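Local coordinates for ATP-dependent RNA helicase HrpB (Escherichia coli, PDB 6EUD), which hydrolyses ATP to ADP and phosphate as a bacterial DExH-box NTPase of the RNA helicase class and binds single-stranded RNA, at residues 201-206 against 218-223; 363-368 against 399-404; 439-444 against 462-467; 732-737 against 777-782. All blocks are in the same frame, centred on the assembly; numbering follows the deposited sequence.

Contact 1 of 4, residues 201-206 against 218-223; sequences DAVAVA and LLLFLP
Helix-on-sheet packing in the second RecA-like domain of the helicase is illustrated by Val203 of helix 199-213, whose side chain meets Leu220 on strand 217-221 and Leu222 two residues on. A single methyl of the valine does the touching. CG1 stands anti to the backbone N (chi1 169°), and that setting carries it from the helix surface to the sheet. There it lies 3.7 Å from Leu220 CD1 and 3.9 Å from Leu220 CD2, so both branches of the leucine border the same methyl. The two side chains cross obliquely. Leu222 closes in more loosely, its CD2 lying 4.2 Å from Val203 CG1. The strand is an inner one of the parallel core of the P-loop NTPase fold, paired with strands 269-274 and 287-302. Leu220 and Leu222 both point toward the helix. Neighbouring elements complete the layer: Val231 of helix 225-236 touches both leucines, while Leu338 packs on Val203. The touching groups are all methyls of buried residues and no hydrogen bond crosses between the segments, so the interface is purely apolar. Further along the helix, Thr207 gives its OG1 to a hydrogen bond with the carbonyl oxygen of Val203, and its side chain also touches Leu220. The nearest CA atoms, those of Val203 and Leu220, are 9.1 Å apart.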
loop_
_atom_site.group_PDB
_atom_site.type_symbol
_atom_site.label_atom_id
_atom_site.label_comp_id
_atom_site.label_asym_id
_atom_site.label_seq_id
_atom_site.Cartn_x
_atom_site.Cartn_y
_atom_site.Cartn_z
ATOM N N ASP A 201 25.727 21.328 -0.893
ATOM C CA ASP A 201 26.305 22.609 -1.314
ATOM C C ASP A 201 25.226 23.634 -1.647
ATOM O O ASP A 201 25.308 24.799 -1.256
ATOM C CB ASP A 201 27.197 22.437 -2.541
ATOM C CG ASP A 201 28.512 21.748 -2.221
ATOM O OD1 ASP A 201 28.962 21.832 -1.058
ATOM O OD2 ASP A 201 29.094 21.125 -3.136
ATOM N N ALA A 202 24.220 23.195 -2.394
ATOM C CA ALA A 202 23.174 24.090 -2.833
ATOM C C ALA A 202 22.426 24.635 -1.618
ATOM O O ALA A 202 22.172 25.835 -1.547
ATOM C CB ALA A 202 22.219 23.381 -3.803
ATOM N N VAL A 203 22.109 23.771 -0.651
ATOM C CA VAL A 203 21.353 24.229 0.516
ATOM C C VAL A 203 22.215 25.215 1.322
ATOM O O VAL A 203 21.713 26.236 1.812
ATOM C CB VAL A 203 20.869 23.056 1.418
ATOM C CG1 VAL A 203 20.333 23.560 2.741
ATOM C CG2 VAL A 203 19.787 22.245 0.721
ATOM N N ALA A 204 23.508 24.933 1.431
ATOM C CA ALA A 204 24.391 25.783 2.229
ATOM C C ALA A 204 24.535 27.138 1.589
ATOM O O ALA A 204 24.612 28.155 2.279
ATOM C CB ALA A 204 25.785 25.130 2.412
ATOM N N VAL A 205 24.586 27.159 0.262
ATOM C CA VAL A 205 24.738 28.422 -0.428
ATOM C C VAL A 205 23.481 29.257 -0.284
ATOM O O VAL A 205 23.555 30.446 -0.024
ATOM C CB VAL A 205 25.079 28.214 -1.912
ATOM C CG1 VAL A 205 24.823 29.492 -2.726
ATOM C CG2 VAL A 205 26.534 27.780 -2.038
ATOM N N ALA A 206 22.320 28.632 -0.443
ATOM C CA ALA A 206 21.057 29.344 -0.289
ATOM C C ALA A 206 20.923 29.887 1.129
ATOM O O ALA A 206 20.499 31.025 1.315
ATOM C CB ALA A 206 19.875 28.434 -0.633
ATOM N N LEU A 218 17.723 31.285 12.230
ATOM C CA LEU A 218 17.235 30.606 11.059
ATOM C C LEU A 218 17.021 29.132 11.352
ATOM O O LEU A 218 17.889 28.482 11.943
ATOM C CB LEU A 218 18.228 30.790 9.903
ATOM C CG LEU A 218 17.886 30.308 8.489
ATOM C CD1 LEU A 218 18.684 31.114 7.432
ATOM C CD2 LEU A 218 18.196 28.832 8.373
ATOM N N LEU A 219 15.874 28.615 10.906
ATOM C CA LEU A 219 15.535 27.201 11.041
ATOM C C LEU A 219 15.536 26.534 9.661
ATOM O O LEU A 219 14.784 26.917 8.752
ATOM C CB LEU A 219 14.165 27.017 11.714
ATOM C CG LEU A 219 13.629 25.580 11.870
ATOM C CD1 LEU A 219 14.560 24.653 12.704
ATOM C CD2 LEU A 219 12.230 25.625 12.482
ATOM N N LEU A 220 16.387 25.533 9.521
ATOM C CA LEU A 220 16.583 24.844 8.255
ATOM C C LEU A 220 16.025 23.424 8.328
ATOM O O LEU A 220 16.512 22.620 9.122
ATOM C CB LEU A 220 18.076 24.825 7.909
ATOM C CG LEU A 220 18.569 23.960 6.757
ATOM C CD1 LEU A 220 17.856 24.302 5.447
ATOM C CD2 LEU A 220 20.095 24.123 6.621
ATOM N N PHE A 221 15.012 23.124 7.517
ATOM C CA PHE A 221 14.425 21.782 7.481
ATOM C C PHE A 221 15.132 20.927 6.452
ATOM O O PHE A 221 15.256 21.337 5.313
ATOM C CB PHE A 221 12.919 21.834 7.167
ATOM C CG PHE A 221 12.068 22.412 8.299
ATOM C CD1 PHE A 221 11.601 23.733 8.250
ATOM C CD2 PHE A 221 11.734 21.634 9.408
ATOM C CE1 PHE A 221 10.810 24.267 9.285
ATOM C CE2 PHE A 221 10.945 22.156 10.449
ATOM C CZ PHE A 221 10.482 23.473 10.387
ATOM N N LEU A 222 15.591 19.744 6.870
ATOM C CA LEU A 222 16.284 18.791 6.001
ATOM C C LEU A 222 15.645 17.400 6.121
ATOM O O LEU A 222 14.898 17.145 7.071
ATOM C CB LEU A 222 17.770 18.760 6.370
ATOM C CG LEU A 222 18.416 20.096 6.017
ATOM C CD1 LEU A 222 19.845 20.223 6.522
ATOM C CD2 LEU A 222 18.336 20.271 4.493
ATOM N N PRO A 223 15.928 16.488 5.163
ATOM C CA PRO A 223 15.248 15.181 5.198
ATOM C C PRO A 223 15.696 14.250 6.339
ATOM O O PRO A 223 14.868 13.509 6.870
ATOM C CB PRO A 223 15.617 14.556 3.847
ATOM C CG PRO A 223 16.079 15.717 2.974
ATOM C CD PRO A 223 16.725 16.659 3.931
#

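Contact 2 of 4, residues 363-368 against 399-404; sequences LLMELL and LGALEG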
loop_
_atom_site.group_PDB
_atom_site.type_symbol
_atom_site.label_atom_id
_atom_site.label_comp_id
_atom_site.label_asym_id
_atom_site.label_seq_id
_atom_site.Cartn_x
_atom_site.Cartn_y
_atom_site.Cartn_z
ATOM N N LEU A 363 -1.988 -4.610 10.699
ATOM C CA LEU A 363 -3.305 -4.008 10.798
ATOM C C LEU A 363 -4.401 -5.015 10.501
ATOM O O LEU A 363 -5.424 -5.073 11.188
ATOM C CB LEU A 363 -3.405 -2.820 9.848
ATOM C CG LEU A 363 -4.796 -2.209 9.688
ATOM C CD1 LEU A 363 -5.316 -1.735 11.029
ATOM C CD2 LEU A 363 -4.688 -1.042 8.731
ATOM N N LEU A 364 -4.182 -5.815 9.469
ATOM C CA LEU A 364 -5.164 -6.814 9.071
ATOM C C LEU A 364 -5.309 -7.854 10.179
ATOM O O LEU A 364 -6.409 -8.305 10.493
ATOM C CB LEU A 364 -4.748 -7.464 7.745
ATOM C CG LEU A 364 -5.700 -8.429 7.036
ATOM C CD1 LEU A 364 -7.035 -7.741 6.805
ATOM C CD2 LEU A 364 -5.096 -8.910 5.710
ATOM N N MET A 365 -4.180 -8.218 10.774
ATOM C CA MET A 365 -4.165 -9.140 11.892
ATOM C C MET A 365 -4.953 -8.547 13.063
ATOM O O MET A 365 -5.718 -9.249 13.688
ATOM C CB MET A 365 -2.717 -9.458 12.281
ATOM C CG MET A 365 -2.530 -10.429 13.425
ATOM S SD MET A 365 -2.958 -12.103 12.983
ATOM C CE MET A 365 -1.755 -12.417 11.729
ATOM N N GLU A 366 -4.800 -7.247 13.325
ATOM C CA GLU A 366 -5.570 -6.579 14.386
ATOM C C GLU A 366 -7.073 -6.554 14.134
ATOM O O GLU A 366 -7.866 -6.857 15.037
ATOM C CB GLU A 366 -5.100 -5.137 14.585
ATOM C CG GLU A 366 -3.663 -4.987 15.039
ATOM C CD GLU A 366 -3.415 -5.434 16.479
ATOM O OE1 GLU A 366 -4.318 -6.014 17.131
ATOM O OE2 GLU A 366 -2.292 -5.189 16.957
ATOM N N LEU A 367 -7.465 -6.158 12.924
ATOM C CA LEU A 367 -8.880 -6.099 12.551
ATOM C C LEU A 367 -9.545 -7.480 12.621
ATOM O O LEU A 367 -10.673 -7.593 13.089
ATOM C CB LEU A 367 -9.039 -5.507 11.145
ATOM C CG LEU A 367 -8.522 -4.073 10.968
ATOM C CD1 LEU A 367 -8.709 -3.600 9.537
ATOM C CD2 LEU A 367 -9.207 -3.125 11.954
ATOM N N LEU A 368 -8.846 -8.527 12.168
ATOM C CA LEU A 368 -9.382 -9.894 12.242
ATOM C C LEU A 368 -9.612 -10.329 13.689
ATOM O O LEU A 368 -10.694 -10.816 14.033
ATOM C CB LEU A 368 -8.450 -10.885 11.536
ATOM C CG LEU A 368 -8.407 -10.811 10.004
ATOM C CD1 LEU A 368 -7.201 -11.568 9.485
ATOM C CD2 LEU A 368 -9.690 -11.354 9.385
ATOM N N LEU A 399 1.757 -17.298 5.778
ATOM C CA LEU A 399 2.132 -17.563 7.164
ATOM C C LEU A 399 1.211 -18.568 7.848
ATOM O O LEU A 399 1.448 -18.956 8.988
ATOM C CB LEU A 399 2.154 -16.244 7.955
ATOM C CG LEU A 399 3.188 -15.210 7.458
ATOM C CD1 LEU A 399 3.022 -13.895 8.192
ATOM C CD2 LEU A 399 4.644 -15.752 7.569
ATOM N N GLY A 400 0.154 -18.976 7.149
ATOM C CA GLY A 400 -0.832 -19.898 7.697
ATOM C C GLY A 400 -1.781 -19.327 8.747
ATOM O O GLY A 400 -2.370 -20.069 9.532
ATOM N N ALA A 401 -1.942 -18.009 8.751
ATOM C CA ALA A 401 -2.753 -17.326 9.753
ATOM C C ALA A 401 -4.251 -17.312 9.404
ATOM O O ALA A 401 -5.102 -17.029 10.263
ATOM C CB ALA A 401 -2.238 -15.889 9.940
ATOM N N LEU A 402 -4.577 -17.609 8.148
ATOM C CA LEU A 402 -5.946 -17.442 7.682
ATOM C C LEU A 402 -6.633 -18.767 7.443
ATOM O O LEU A 402 -6.031 -19.699 6.925
ATOM C CB LEU A 402 -5.983 -16.630 6.391
ATOM C CG LEU A 402 -5.582 -15.158 6.406
ATOM C CD1 LEU A 402 -5.779 -14.596 5.010
ATOM C CD2 LEU A 402 -6.394 -14.381 7.423
ATOM N N GLU A 403 -7.901 -18.834 7.824
ATOM C CA GLU A 403 -8.765 -19.955 7.482
ATOM C C GLU A 403 -9.984 -19.374 6.769
ATOM O O GLU A 403 -10.926 -18.881 7.404
ATOM C CB GLU A 403 -9.164 -20.738 8.734
ATOM C CG GLU A 403 -10.056 -21.937 8.499
ATOM C CD GLU A 403 -10.537 -22.567 9.802
ATOM O OE1 GLU A 403 -11.393 -23.477 9.744
ATOM O OE2 GLU A 403 -10.067 -22.156 10.886
ATOM N N GLY A 404 -9.947 -19.392 5.442
ATOM C CA GLY A 404 -10.977 -18.733 4.666
ATOM C C GLY A 404 -10.834 -17.227 4.767
ATOM O O GLY A 404 -9.886 -16.653 4.229
#
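Met365 and Leu368, one helical turn apart, each meet one residue of the segment 399-404. The methyl CE of Met365 reaches Ala401 CB at 3.9 Å, and Leu368 CD1 meets Leu402 CD2 at 3.6 Å, with the two leucine side chains crossing at about a right angle. The methionine leaves its helix with CG anti to the backbone N and then bends at chi2 (71°) and chi3 (63°), a curled course that delivers the methyl, not the sulfur, to the alanine. Both pairs are apolar, and no hydrogen bond joins the segments. Gly400 sets the course of the second segment: it ends helix 386-398 with a Schellman motif, its positive phi (73°) turning the chain toward the two-stranded antiparallel hairpin 402-407. A helix followed by a small hairpin is consistent with the winged-helix domain that follows the RecA-like pair in DEAH/RHA helicases. Leu407 on the returning strand touches both Met365 and Leu368, and Leu396 adds to the packing of Met365. Farther out, helix 361-370 is tied to the first RecA-like domain, where Arg109 forms a salt bridge with Glu366 and Gln112 bonds to the carbonyl oxygen of Glu366.

Contact 3 of 4, residues 439-444 against 462-467; sequences AAKIAA and SRNQPA
Lys441 reaches from helix 433-447 to the loop at Arg463 and Asn464, and nearly everything in this contact depends on how its long side chain is set. CG stands anti to the backbone N (chi1 175°), which aims the chain away from the helix surface. The bend comes at chi2, whose 136° is intermediate between the staggered settings, and beyond it the chain is extended out to NZ. The ammonium group arrives beside the loop backbone, 3.7 Å from Asn464 CA. Its modelled approach to the carbonyl oxygen of Arg463 is too close to be trusted. A water provides the sounder link: it accepts from Lys441 NZ at 2.6 Å and can donate to Gln465 O, 3.1 Å from the water oxygen, though that proton has competing acceptors. Arg463, by contrast, leads its guanidinium away from the helix. Gln465 is the N-cap residue of helix 466-479, which packs Ser472 and Leu475 on the alanines of helix 433-447. This antiparallel helix packing belongs to the helical region following the RecA-like domains. A weak hydrogen bond also runs from Lys441 NZ to Phe461 O at the end of helix 457-462. The ammonium thus probably engages main-chain oxygens, one weakly and one through water, and depends little on the loop's side chains.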
loop_
_atom_site.group_PDB
_atom_site.type_symbol
_atom_site.label_atom_id
_atom_site.label_comp_id
_atom_site.label_asym_id
_atom_site.label_seq_id
_atom_site.Cartn_x
_atom_site.Cartn_y
_atom_site.Cartn_z
ATOM N N ALA A 439 13.217 -19.009 18.493
ATOM C CA ALA A 439 12.355 -18.064 17.793
ATOM C C ALA A 439 12.279 -16.703 18.503
ATOM O O ALA A 439 12.266 -15.665 17.849
ATOM C CB ALA A 439 10.933 -18.657 17.616
ATOM N N ALA A 440 12.251 -16.704 19.832
ATOM C CA ALA A 440 12.049 -15.474 20.602
ATOM C C ALA A 440 13.253 -14.553 20.485
ATOM O O ALA A 440 13.116 -13.322 20.384
ATOM C CB ALA A 440 11.771 -15.798 22.074
ATOM N N LYS A 441 14.433 -15.156 20.519
ATOM C CA LYS A 441 15.665 -14.408 20.365
ATOM C C LYS A 441 15.780 -13.841 18.948
ATOM O O LYS A 441 16.090 -12.655 18.765
ATOM C CB LYS A 441 16.876 -15.287 20.680
ATOM C CG LYS A 441 18.189 -14.572 20.422
ATOM C CD LYS A 441 19.188 -14.789 21.530
ATOM C CE LYS A 441 20.279 -13.752 21.415
ATOM N NZ LYS A 441 21.317 -13.944 22.456
ATOM N N ILE A 442 15.523 -14.682 17.950
ATOM C CA ILE A 442 15.532 -14.211 16.563
ATOM C C ILE A 442 14.601 -13.018 16.404
ATOM O O ILE A 442 14.942 -12.024 15.757
ATOM C CB ILE A 442 15.110 -15.309 15.576
ATOM C CG1 ILE A 442 16.191 -16.396 15.499
ATOM C CG2 ILE A 442 14.852 -14.714 14.191
ATOM C CD1 ILE A 442 17.503 -15.929 14.847
ATOM N N ALA A 443 13.431 -13.117 17.023
ATOM C CA ALA A 443 12.415 -12.090 16.902
ATOM C C ALA A 443 12.872 -10.796 17.569
ATOM O O ALA A 443 12.657 -9.707 17.044
ATOM C CB ALA A 443 11.100 -12.576 17.502
ATOM N N ALA A 444 13.514 -10.909 18.723
ATOM C CA ALA A 444 13.950 -9.710 19.415
ATOM C C ALA A 444 15.032 -9.014 18.574
ATOM O O ALA A 444 15.056 -7.791 18.460
ATOM C CB ALA A 444 14.454 -10.043 20.818
ATOM N N SER A 462 24.212 -15.288 18.525
ATOM C CA SER A 462 25.154 -15.777 19.519
ATOM C C SER A 462 25.483 -14.696 20.546
ATOM O O SER A 462 26.061 -14.995 21.579
ATOM C CB SER A 462 26.447 -16.247 18.864
ATOM O OG SER A 462 27.225 -15.112 18.518
ATOM N N ARG A 463 25.145 -13.442 20.267
ATOM C CA ARG A 463 25.419 -12.378 21.229
ATOM C C ARG A 463 24.374 -12.431 22.305
ATOM O O ARG A 463 23.227 -12.749 22.028
ATOM C CB ARG A 463 25.423 -11.006 20.582
ATOM C CG ARG A 463 26.342 -10.906 19.406
ATOM C CD ARG A 463 26.574 -9.467 19.068
ATOM N NE ARG A 463 27.368 -9.340 17.859
ATOM C CZ ARG A 463 28.682 -9.529 17.813
ATOM N NH1 ARG A 463 29.356 -9.859 18.910
ATOM N NH2 ARG A 463 29.320 -9.385 16.662
ATOM N N ASN A 464 24.752 -12.146 23.542
ATOM C CA ASN A 464 23.793 -12.273 24.617
ATOM C C ASN A 464 23.480 -10.870 25.145
ATOM O O ASN A 464 23.669 -10.558 26.309
ATOM C CB ASN A 464 24.335 -13.227 25.689
ATOM C CG ASN A 464 23.297 -13.607 26.683
ATOM O OD1 ASN A 464 22.164 -13.195 26.541
ATOM N ND2 ASN A 464 23.664 -14.378 27.704
ATOM N N GLN A 465 23.039 -10.013 24.231
ATOM C CA GLN A 465 22.683 -8.643 24.562
ATOM C C GLN A 465 21.476 -8.619 25.496
ATOM O O GLN A 465 20.477 -9.274 25.236
ATOM C CB GLN A 465 22.405 -7.855 23.287
ATOM C CG GLN A 465 21.641 -6.575 23.470
ATOM C CD GLN A 465 21.404 -5.874 22.147
ATOM O OE1 GLN A 465 22.134 -6.071 21.163
ATOM N NE2 GLN A 465 20.360 -5.063 22.107
ATOM N N PRO A 466 21.583 -7.882 26.607
ATOM C CA PRO A 466 20.570 -7.858 27.668
ATOM C C PRO A 466 19.203 -7.325 27.238
ATOM O O PRO A 466 18.204 -7.841 27.736
ATOM C CB PRO A 466 21.200 -6.956 28.731
ATOM C CG PRO A 466 22.283 -6.210 28.021
ATOM C CD PRO A 466 22.789 -7.126 26.982
ATOM N N ALA A 467 19.133 -6.343 26.341
ATOM C CA ALA A 467 17.819 -5.834 25.921
ATOM C C ALA A 467 17.071 -6.852 25.034
ATOM O O ALA A 467 15.858 -7.021 25.148
ATOM C CB ALA A 467 17.956 -4.489 25.198
HETATM O O HOH W 1 20.309 -12.192 24.075
#

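Contact 4 of 4, residues 732-737 against 777-782; sequences VRMQEM and GAYREV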
loop_
_atom_site.group_PDB
_atom_site.type_symbol
_atom_site.label_atom_id
_atom_site.label_comp_id
_atom_site.label_asym_id
_atom_site.label_seq_id
_atom_site.Cartn_x
_atom_site.Cartn_y
_atom_site.Cartn_z
ATOM N N VAL A 732 -23.856 -6.828 -47.214
ATOM C CA VAL A 732 -25.091 -7.347 -47.807
ATOM C C VAL A 732 -25.442 -6.614 -49.095
ATOM O O VAL A 732 -25.285 -5.398 -49.181
ATOM C CB VAL A 732 -26.292 -7.229 -46.818
ATOM C CG1 VAL A 732 -26.507 -5.779 -46.401
ATOM C CG2 VAL A 732 -27.559 -7.788 -47.427
ATOM N N ARG A 733 -25.916 -7.343 -50.097
ATOM C CA ARG A 733 -26.389 -6.688 -51.313
ATOM C C ARG A 733 -27.572 -5.782 -50.974
ATOM O O ARG A 733 -28.513 -6.186 -50.295
ATOM C CB ARG A 733 -26.777 -7.716 -52.373
ATOM C CG ARG A 733 -25.615 -8.563 -52.861
ATOM C CD ARG A 733 -26.090 -9.661 -53.800
ATOM N NE ARG A 733 -27.013 -10.562 -53.123
ATOM C CZ ARG A 733 -27.703 -11.522 -53.724
ATOM N NH1 ARG A 733 -27.574 -11.722 -55.031
ATOM N NH2 ARG A 733 -28.517 -12.288 -53.013
ATOM N N MET A 734 -27.490 -4.541 -51.430
ATOM C CA MET A 734 -28.510 -3.536 -51.174
ATOM C C MET A 734 -29.902 -4.044 -51.513
ATOM O O MET A 734 -30.846 -3.825 -50.762
ATOM C CB MET A 734 -28.207 -2.276 -51.977
ATOM C CG MET A 734 -29.188 -1.140 -51.754
ATOM S SD MET A 734 -28.752 0.346 -52.685
ATOM C CE MET A 734 -28.951 -0.201 -54.377
ATOM N N GLN A 735 -30.015 -4.749 -52.631
ATOM C CA GLN A 735 -31.307 -5.253 -53.102
ATOM C C GLN A 735 -32.021 -6.107 -52.029
ATOM O O GLN A 735 -33.257 -6.149 -51.976
ATOM C CB GLN A 735 -31.113 -6.056 -54.406
ATOM C CG GLN A 735 -30.350 -7.358 -54.218
ATOM C CD GLN A 735 -29.343 -7.650 -55.316
ATOM O OE1 GLN A 735 -28.934 -6.762 -56.054
ATOM N NE2 GLN A 735 -28.922 -8.902 -55.409
ATOM N N GLU A 736 -31.240 -6.758 -51.166
ATOM C CA GLU A 736 -31.796 -7.647 -50.156
ATOM C C GLU A 736 -32.373 -6.887 -48.961
ATOM O O GLU A 736 -33.123 -7.441 -48.168
ATOM C CB GLU A 736 -30.734 -8.638 -49.675
ATOM C CG GLU A 736 -30.293 -9.654 -50.731
ATOM C CD GLU A 736 -29.904 -11.005 -50.127
ATOM O OE1 GLU A 736 -28.735 -11.188 -49.698
ATOM O OE2 GLU A 736 -30.783 -11.888 -50.076
ATOM N N MET A 737 -32.018 -5.616 -48.822
ATOM C CA MET A 737 -32.506 -4.818 -47.700
ATOM C C MET A 737 -33.814 -4.083 -48.016
ATOM O O MET A 737 -34.304 -3.295 -47.202
ATOM C CB MET A 737 -31.441 -3.814 -47.277
ATOM C CG MET A 737 -30.178 -4.457 -46.744
ATOM S SD MET A 737 -30.537 -5.555 -45.379
ATOM C CE MET A 737 -31.370 -4.422 -44.230
ATOM N N GLY A 777 -31.563 9.647 -48.699
ATOM C CA GLY A 777 -30.417 10.440 -49.107
ATOM C C GLY A 777 -29.694 9.933 -50.337
ATOM O O GLY A 777 -30.168 10.104 -51.459
ATOM N N ALA A 778 -28.544 9.295 -50.122
ATOM C CA ALA A 778 -27.654 8.900 -51.208
ATOM C C ALA A 778 -28.238 7.817 -52.114
ATOM O O ALA A 778 -27.672 7.528 -53.169
ATOM C CB ALA A 778 -26.323 8.439 -50.645
ATOM N N TYR A 779 -29.366 7.229 -51.720
ATOM C CA TYR A 779 -29.970 6.176 -52.534
ATOM C C TYR A 779 -30.375 6.663 -53.926
ATOM O O TYR A 779 -30.232 5.921 -54.895
ATOM C CB TYR A 779 -31.193 5.556 -51.846
ATOM C CG TYR A 779 -31.920 4.546 -52.731
ATOM C CD1 TYR A 779 -31.440 3.243 -52.889
ATOM C CD2 TYR A 779 -33.073 4.899 -53.423
ATOM C CE1 TYR A 779 -32.100 2.322 -53.702
ATOM C CE2 TYR A 779 -33.734 3.986 -54.240
ATOM C CZ TYR A 779 -33.247 2.702 -54.373
ATOM O OH TYR A 779 -33.915 1.806 -55.191
ATOM N N ARG A 780 -30.885 7.888 -54.039
ATOM C CA ARG A 780 -31.387 8.348 -55.334
ATOM C C ARG A 780 -30.247 8.478 -56.339
ATOM O O ARG A 780 -30.469 8.433 -57.545
ATOM C CB ARG A 780 -32.144 9.675 -55.203
ATOM C CG ARG A 780 -31.838 10.419 -53.929
ATOM C CD ARG A 780 -32.186 11.899 -53.989
ATOM N NE ARG A 780 -31.785 12.568 -52.750
ATOM C CZ ARG A 780 -31.976 13.857 -52.491
ATOM N NH1 ARG A 780 -32.559 14.639 -53.392
ATOM N NH2 ARG A 780 -31.572 14.361 -51.331
ATOM N N GLU A 781 -29.025 8.617 -55.840
ATOM C CA GLU A 781 -27.861 8.693 -56.711
ATOM C C GLU A 781 -27.300 7.301 -57.001
ATOM O O GLU A 781 -26.687 7.074 -58.045
ATOM C CB GLU A 781 -26.794 9.594 -56.092
ATOM C CG GLU A 781 -27.261 11.036 -55.859
ATOM C CD GLU A 781 -28.080 11.615 -57.024
ATOM O OE1 GLU A 781 -27.678 11.436 -58.197
ATOM O OE2 GLU A 781 -29.123 12.264 -56.770
ATOM N N VAL A 782 -27.530 6.372 -56.078
ATOM C CA VAL A 782 -27.165 4.971 -56.275
ATOM C C VAL A 782 -28.164 4.275 -57.215
ATOM O O VAL A 782 -27.786 3.432 -58.028
ATOM C CB VAL A 782 -27.093 4.231 -54.924
ATOM C CG1 VAL A 782 -26.734 2.752 -55.118
ATOM C CG2 VAL A 782 -26.081 4.910 -54.023
#
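Tyr779 and Val782, near the start of helix 779-789, share one partner, Met734, which follows strand 729-733. The helical segment begins with Gly777, the first residue past helix 771-776, whose carbonyl oxygen accepts a hydrogen bond from Arg780 NE at 3.2 Å; the oxygen lies almost in the guanidinium plane. Ala778 then offers its own oxygen to two backbone donors, Glu781 N and Val782 N, closing the first turn. Tyr779 presents the edge of its ring to the methionine. Met734 SD lies 4.0 Å from Tyr779 CD1 and 5.1 Å from the ring centroid, 85° off the normal and therefore close to the ring plane. At its far end the Tyr779 hydroxyl is hydrogen-bonded to Pro796 O, and Trp775 meets the ring edge-to-face, so several neighbours constrain the phenol. One turn later Val782 reaches toward the methionine tip to tip, its CG1 3.8 Å from Met734 CE. The methionine is extended through its first two torsions and bends only at chi3 (65°), which swings CE beside the valine while SD stays at the ring edge. Cutting Met734 back to an alanine removes SD and CE, which is likely to open a gap between the tyrosine edge and the valine methyl and cost each of them this contact. Phe774, Trp795 and Leu765 also touch Met734, placing its Met-aromatic contact within the apolar layer between sheet and helices of the C-terminal domain.

The four contacts follow one another along the chain without nesting, each closing before the next opens. Contact 1 lies in the second RecA-like domain. The centres of contacts 1 and 2 are 45 Å apart. Contact 2 starts on helix 361-370, at the end of the helicase C-terminal range, and leads into the helical region where contact 3 sits. Contacts 2 and 3 are nearest neighbours, with centres 26 Å and closest atoms about 12 Å apart, yet none of the four touches another. Contact 4 stands remote, 88 Å from contact 3 between centres, on a separate sheet in the C-terminal family region. Such spacing suits an elongated, multidomain helicase, and the four contacts sample separate parts of it.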